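Local coordinates for bacterial transferase hexapeptide (Three repeats) family protein (Acinetobacter baumannii, PDB 4M9C) that probably acetylates a UDP-linked amino sugar on the way to UDP-N,N'-diacetylbacillosamine, as a trimeric acetyltransferase with a left-handed beta-helix, at residues E16-P19 and L20-Q24; C117-S120 and N121-I124; V146-A149 and P150-C154. All coordinates share one frame; numbering follows the deposited sequence.

Interaction 1 of 3, residues E16-P19 and L20-Q24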
loop_
_atom_site.group_PDB
_atom_site.type_symbol
_atom_site.label_atom_id
_atom_site.label_comp_id
_atom_site.label_asym_id
_atom_site.label_seq_id
_atom_site.Cartn_x
_atom_site.Cartn_y
_atom_site.Cartn_z
ATOM N N GLU A 16 -5.637 -16.619 -6.169
ATOM C CA GLU A 16 -4.694 -15.503 -6.202
ATOM C C GLU A 16 -3.290 -16.016 -6.513
ATOM O O GLU A 16 -2.545 -15.421 -7.304
ATOM C CB GLU A 16 -4.680 -14.768 -4.844
ATOM C CG GLU A 16 -3.479 -13.835 -4.666
ATOM C CD GLU A 16 -3.257 -13.400 -3.213
ATOM O OE1 GLU A 16 -3.384 -14.233 -2.281
ATOM O OE2 GLU A 16 -2.950 -12.210 -3.010
ATOM N N VAL A 17 -2.927 -17.134 -5.901
ATOM C CA VAL A 17 -1.555 -17.617 -6.011
ATOM C C VAL A 17 -1.262 -18.232 -7.377
ATOM O O VAL A 17 -0.152 -18.104 -7.901
ATOM C CB VAL A 17 -1.235 -18.607 -4.890
ATOM C CG1 VAL A 17 0.103 -19.306 -5.148
ATOM C CG2 VAL A 17 -1.255 -17.884 -3.528
ATOM N N MET A 18 -2.258 -18.879 -7.974
ATOM C CA MET A 18 -2.022 -19.536 -9.262
ATOM C C MET A 18 -1.411 -18.588 -10.327
ATOM O O MET A 18 -0.405 -18.924 -10.934
ATOM C CB MET A 18 -3.274 -20.253 -9.785
ATOM C CG MET A 18 -3.110 -20.867 -11.181
ATOM S SD MET A 18 -1.888 -22.198 -11.197
ATOM C CE MET A 18 -2.849 -23.594 -10.590
ATOM N N PRO A 19 -2.019 -17.414 -10.565
ATOM C CA PRO A 19 -1.424 -16.557 -11.599
ATOM C C PRO A 19 -0.046 -16.017 -11.199
ATOM O O PRO A 19 0.790 -15.765 -12.067
ATOM C CB PRO A 19 -2.442 -15.422 -11.756
ATOM C CG PRO A 19 -3.317 -15.497 -10.536
ATOM C CD PRO A 19 -3.341 -16.926 -10.137
ATOM N N LEU A 20 0.197 -15.863 -9.901
ATOM C CA LEU A 20 1.521 -15.451 -9.445
ATOM C C LEU A 20 2.557 -16.510 -9.803
ATOM O O LEU A 20 3.634 -16.191 -10.311
ATOM C CB LEU A 20 1.522 -15.207 -7.930
ATOM C CG LEU A 20 0.587 -14.103 -7.420
ATOM C CD1 LEU A 20 0.669 -13.983 -5.896
ATOM C CD2 LEU A 20 0.926 -12.765 -8.095
ATOM N N VAL A 21 2.241 -17.773 -9.530
ATOM C CA VAL A 21 3.181 -18.844 -9.827
ATOM C C VAL A 21 3.325 -19.065 -11.343
ATOM O O VAL A 21 4.395 -19.442 -11.809
ATOM C CB VAL A 21 2.853 -20.157 -9.063
ATOM C CG1 VAL A 21 1.610 -20.832 -9.631
ATOM C CG2 VAL A 21 4.047 -21.094 -9.105
ATOM N N ARG A 22 2.262 -18.804 -12.103
ATOM C CA ARG A 22 2.354 -18.816 -13.563
ATOM C C ARG A 22 3.408 -17.821 -14.032
ATOM O O ARG A 22 4.252 -18.152 -14.877
ATOM C CB ARG A 22 1.013 -18.468 -14.217
ATOM C CG ARG A 22 -0.076 -19.548 -14.116
ATOM C CD ARG A 22 0.286 -20.845 -14.864
ATOM N NE ARG A 22 0.779 -20.602 -16.220
ATOM C CZ ARG A 22 0.004 -20.403 -17.284
ATOM N NH1 ARG A 22 -1.320 -20.407 -17.165
ATOM N NH2 ARG A 22 0.554 -20.195 -18.478
ATOM N N GLN A 23 3.351 -16.606 -13.480
ATOM C CA GLN A 23 4.295 -15.541 -13.823
ATOM C C GLN A 23 5.698 -15.822 -13.294
ATOM O O GLN A 23 6.677 -15.378 -13.882
ATOM C CB GLN A 23 3.839 -14.195 -13.259
ATOM C CG GLN A 23 2.610 -13.606 -13.888
ATOM C CD GLN A 23 2.322 -12.218 -13.340
ATOM O OE1 GLN A 23 1.170 -11.841 -13.123
ATOM N NE2 GLN A 23 3.379 -11.452 -13.106
ATOM N N GLN A 24 5.790 -16.526 -12.167
ATOM C CA GLN A 24 7.087 -16.899 -11.611
ATOM C C GLN A 24 7.836 -17.828 -12.588
ATOM O O GLN A 24 9.062 -17.760 -12.711
ATOM C CB GLN A 24 6.906 -17.602 -10.265
ATOM C CG GLN A 24 8.187 -17.741 -9.459
ATOM C CD GLN A 24 8.547 -16.450 -8.760
ATOM O OE1 GLN A 24 7.666 -15.736 -8.281
ATOM N NE2 GLN A 24 9.841 -16.128 -8.712
HETATM O O HOH W 1 -0.696 -14.329 -14.549
#

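Interaction 2 of 3, residues C117-S120 and N121-I124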
loop_
_atom_site.group_PDB
_atom_site.type_symbol
_atom_site.label_atom_id
_atom_site.label_comp_id
_atom_site.label_asym_id
_atom_site.label_seq_id
_atom_site.Cartn_x
_atom_site.Cartn_y
_atom_site.Cartn_z
ATOM N N CYS A 117 6.678 -5.683 0.570
ATOM C CA CYS A 117 7.956 -5.018 0.713
ATOM C C CYS A 117 8.706 -5.582 1.904
ATOM O O CYS A 117 8.167 -5.648 3.005
ATOM C CB CYS A 117 7.740 -3.516 0.905
ATOM S SG CYS A 117 9.293 -2.538 1.007
ATOM N N LEU A 118 9.940 -6.011 1.666
ATOM C CA LEU A 118 10.857 -6.406 2.730
ATOM C C LEU A 118 12.044 -5.443 2.639
ATOM O O LEU A 118 12.641 -5.310 1.567
ATOM C CB LEU A 118 11.337 -7.837 2.486
ATOM C CG LEU A 118 10.595 -9.072 3.025
ATOM C CD1 LEU A 118 9.130 -8.841 3.427
ATOM C CD2 LEU A 118 10.721 -10.219 2.047
ATOM N N THR A 119 12.386 -4.755 3.728
ATOM C CA THR A 119 13.455 -3.759 3.644
ATOM C C THR A 119 14.856 -4.370 3.818
ATOM O O THR A 119 15.288 -5.125 2.962
ATOM C CB THR A 119 13.212 -2.531 4.551
ATOM O OG1 THR A 119 13.190 -2.923 5.927
ATOM C CG2 THR A 119 11.886 -1.845 4.187
ATOM N N SER A 120 15.560 -4.059 4.904
ATOM C CA SER A 120 16.953 -4.497 5.045
ATOM C C SER A 120 17.296 -5.171 6.376
ATOM O O SER A 120 16.776 -4.796 7.423
ATOM C CB SER A 120 17.905 -3.306 4.847
ATOM O OG SER A 120 17.701 -2.710 3.582
ATOM N N ASN A 121 18.205 -6.143 6.321
ATOM C CA ASN A 121 18.723 -6.782 7.525
ATOM C C ASN A 121 17.600 -7.501 8.247
ATOM O O ASN A 121 17.237 -7.148 9.367
ATOM C CB ASN A 121 19.387 -5.755 8.440
ATOM C CG ASN A 121 20.657 -5.186 7.836
ATOM O OD1 ASN A 121 21.743 -5.733 8.015
ATOM N ND2 ASN A 121 20.515 -4.117 7.079
ATOM N N ILE A 122 17.055 -8.503 7.570
ATOM C CA ILE A 122 15.857 -9.198 8.007
ATOM C C ILE A 122 16.124 -10.681 7.888
ATOM O O ILE A 122 16.753 -11.127 6.933
ATOM C CB ILE A 122 14.662 -8.836 7.106
ATOM C CG1 ILE A 122 14.178 -7.422 7.425
ATOM C CG2 ILE A 122 13.524 -9.873 7.240
ATOM C CD1 ILE A 122 13.402 -6.789 6.306
ATOM N N LYS A 123 15.670 -11.441 8.874
ATOM C CA LYS A 123 15.783 -12.883 8.819
ATOM C C LYS A 123 14.372 -13.451 8.868
ATOM O O LYS A 123 13.607 -13.164 9.795
ATOM C CB LYS A 123 16.628 -13.396 9.986
ATOM C CG LYS A 123 16.828 -14.898 10.001
ATOM N N ILE A 124 14.021 -14.236 7.856
ATOM C CA ILE A 124 12.695 -14.825 7.746
ATOM C C ILE A 124 12.819 -16.334 7.620
ATOM O O ILE A 124 13.607 -16.829 6.821
ATOM C CB ILE A 124 11.945 -14.269 6.522
ATOM C CG1 ILE A 124 11.499 -12.829 6.785
ATOM C CG2 ILE A 124 10.743 -15.130 6.176
ATOM C CD1 ILE A 124 10.997 -12.129 5.549
#

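Interaction 3 of 3, residues V146-A149 and P150-C154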
loop_
_atom_site.group_PDB
_atom_site.type_symbol
_atom_site.label_atom_id
_atom_site.label_comp_id
_atom_site.label_asym_id
_atom_site.label_seq_id
_atom_site.Cartn_x
_atom_site.Cartn_y
_atom_site.Cartn_z
ATOM N N VAL A 146 4.809 -18.367 9.626
ATOM C CA VAL A 146 4.202 -17.095 9.978
ATOM C C VAL A 146 3.378 -16.587 8.800
ATOM O O VAL A 146 3.769 -16.739 7.627
ATOM C CB VAL A 146 5.279 -16.066 10.372
ATOM C CG1 VAL A 146 4.677 -14.675 10.513
ATOM C CG2 VAL A 146 5.962 -16.503 11.670
ATOM N N THR A 147 2.237 -15.989 9.114
ATOM C CA THR A 147 1.317 -15.505 8.101
ATOM C C THR A 147 0.980 -14.048 8.328
ATOM O O THR A 147 0.540 -13.673 9.418
ATOM C CB THR A 147 0.008 -16.322 8.124
ATOM O OG1 THR A 147 0.297 -17.680 7.789
ATOM C CG2 THR A 147 -0.985 -15.769 7.124
ATOM N N PHE A 148 1.204 -13.225 7.306
ATOM C CA PHE A 148 0.800 -11.816 7.320
ATOM C C PHE A 148 -0.400 -11.709 6.408
ATOM O O PHE A 148 -0.291 -11.963 5.202
ATOM C CB PHE A 148 1.905 -10.894 6.745
ATOM C CG PHE A 148 2.994 -10.528 7.731
ATOM C CD1 PHE A 148 3.772 -9.405 7.521
ATOM C CD2 PHE A 148 3.250 -11.312 8.847
ATOM C CE1 PHE A 148 4.780 -9.062 8.408
ATOM C CE2 PHE A 148 4.260 -10.980 9.731
ATOM C CZ PHE A 148 5.025 -9.854 9.516
ATOM N N ALA A 149 -1.540 -11.331 6.969
ATOM C CA ALA A 149 -2.728 -11.076 6.176
ATOM C C ALA A 149 -2.474 -9.785 5.408
ATOM O O ALA A 149 -1.498 -9.093 5.680
ATOM C CB ALA A 149 -3.946 -10.932 7.089
ATOM N N PRO A 150 -3.359 -9.444 4.464
ATOM C CA PRO A 150 -3.194 -8.234 3.652
ATOM C C PRO A 150 -3.121 -6.964 4.490
ATOM O O PRO A 150 -3.907 -6.785 5.418
ATOM C CB PRO A 150 -4.452 -8.218 2.770
ATOM C CG PRO A 150 -4.929 -9.630 2.752
ATOM C CD PRO A 150 -4.542 -10.230 4.073
ATOM N N GLY A 151 -2.160 -6.101 4.167
ATOM C CA GLY A 151 -2.047 -4.810 4.808
ATOM C C GLY A 151 -1.415 -4.884 6.182
ATOM O O GLY A 151 -1.445 -3.899 6.927
ATOM N N ALA A 152 -0.858 -6.043 6.526
ATOM C CA ALA A 152 -0.191 -6.205 7.822
ATOM C C ALA A 152 1.122 -5.432 7.808
ATOM O O ALA A 152 1.893 -5.549 6.854
ATOM C CB ALA A 152 0.069 -7.685 8.115
ATOM N N LYS A 153 1.369 -4.659 8.865
ATOM C CA LYS A 153 2.503 -3.732 8.924
ATOM C C LYS A 153 3.443 -4.049 10.082
ATOM O O LYS A 153 3.157 -3.742 11.240
ATOM C CB LYS A 153 2.002 -2.281 9.023
ATOM C CG LYS A 153 1.284 -1.816 7.757
ATOM C CD LYS A 153 0.570 -0.483 7.925
ATOM C CE LYS A 153 -0.858 -0.695 8.441
ATOM N N CYS A 154 4.563 -4.675 9.758
ATOM C CA CYS A 154 5.555 -5.045 10.752
ATOM C C CYS A 154 6.747 -4.094 10.649
ATOM O O CYS A 154 7.578 -4.212 9.742
ATOM C CB CYS A 154 6.010 -6.483 10.510
ATOM S SG CYS A 154 7.265 -7.107 11.650
#

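Interaction 1 of 3, residues E16-P19 and L20-Q24
The carbonyl oxygen of Pro19 is gripped twice: Gln23 N donates to Pro19 O at 3.0 Å, and a water whose oxygen lies 3.2 Å from Pro19 O donates as well. Pro19 and Gln23 lie on helix 14-24, the helix of a Rossmann-type beta-alpha-beta unit between strands 3-8 and 33-36. The water also donates, weakly, to Gln23 OE1, bridging the glutamine side chain back to the turn before it. Val21 N to Val17 O and Arg22 N to Met18 O, both 2.9 Å, continue the helical bonding on the turns alongside. Pro19 has no N-H to give to the preceding turn, and the helix is kinked there.

On the face turned to the sheet, Met18 and Val21 pack obliquely, and Val7 touches both side chains. The Met18 chain leaves with CG opposite its own N (chi1 176°) and then bends twice, which lays SD 4.1 Å from Val21 CG1. Arg22 turns its end away, NH1 bonding to Tyr48 OH, while Pro19 packs on Asp102 of the second subunit. One turn on from Glu16, the branch carbon CG of Leu20 lies 3.4 Å from Glu16 O.

Interaction 2 of 3, residues C117-S120 and N121-I124
Ile122 lays its CD1 methyl over the backbone of Thr119, 3.4 Å from Thr119 N, where the chain turns a corner of the left-handed beta-helix between strands 117-118 and 122-124. The same methyl lies 3.9 Å from Thr119 OG1, the two side chains meeting at a slant, and brushes Leu118 CB at 4.5 Å. With chi1 at -74°, Ile122 carries CG1 beside its backbone N and opposite its carbonyl carbon; the nearly extended second torsion then sends CD1 back across the bend.

Two residues farther along, Ile124 repeats this shape, and its CD1 meets Leu118 tip to tip, 4.0 Å from both Leu118 CG and Leu118 CD2. The corner is thus filled from within by three aliphatic side chains, Leu118 from one wall and the two isoleucines from the next. Asn121 makes the bend with both backbone angles positive (63° and 64°), a left-handed conformation that asparagine adopts more readily than most residues.

Ser120 and Asn121 have their polar partners outside the corner. Ser120 OG bonds to Asp102 N of its own chain and to Lys15 O of the third subunit, and Asn121 ND2 bonds to Asn46 OD1 of that same subunit, so this corner also forms part of the trimer contact.

Within the coil stack, strand 117-118 runs parallel between strands 99-100 and 135-136, and strand 122-124 between 104-106 and 141-142; Ile106 of the preceding coil touches both Leu118 and Ile124, while Val136 of the following coil touches Leu118 and Ile122.

Interaction 3 of 3, residues V146-A149 and P150-C154
A first torsion of -82° sets the Phe148 ring beside its own backbone N and opposite its carbonyl carbon, while Cys154 carries SG opposite its N (chi1 179°); together these bring ring and thiol into the interior of one corner of the left-handed beta-helix. The far end of the ring meets Cys154: Cys154 CB lies 3.5 Å from Phe148 CE1 and nearly as close to CZ. Beyond it the sulfur stands at the ring edge, with Cys154 SG 5.4 Å from the Phe148 centroid and 77° off the ring normal, a sulfur-aromatic contact. At the near end of the same side chain, Ala152 CB packs 3.9 Å from Phe148 CB and reaches the ring obliquely. One aromatic side chain thus spans two inward-pointing residues, Ala152 and Cys154, of the next wall.

The chain changes direction through a type II beta turn from Ala149 to Ala152. Ala152 N closes it with a hydrogen bond to Ala149 O at 3.2 Å. Gly151 holds the third position of the turn with positive phi, a conformation that suits a residue without a side chain. The methyl of Ala152 also rests against the turn's acceptor, 3.2 Å from Ala149 O, and Pro150 O accepts a hydrogen bond from Thr168 OG1 in the coil that follows.

In the stack of coils, strand 147-148 lies between strands 129-130 and 165-166, and strand 153-154 between 135-136 and 171-172. Ile160, on strand 158-160, touches both Phe148 and Cys154; Phe128 meets the Phe148 ring edge-to-face, and Tyr135 of the second subunit packs on Pro150.

From the N terminus the three contacts follow in series, none enclosing or crossing another. Interaction 1 closes successive helical turns in the Rossmann-type N-terminal part. Interactions 2 and 3 close two different corners of the left-handed beta-helix, about 14 Å apart between centres. They share one wall: strand 117-118 enters the corner of interaction 2, strand 153-154 leaves that of interaction 3, and strand 135-136 runs between them in the same parallel sheet. Residues 16-24 lie about 7 Å from residues 146-154 at the nearest atoms. Subunit contacts tie the parts further: interactions 1 and 3 both touch the second subunit, and interaction 2 the third.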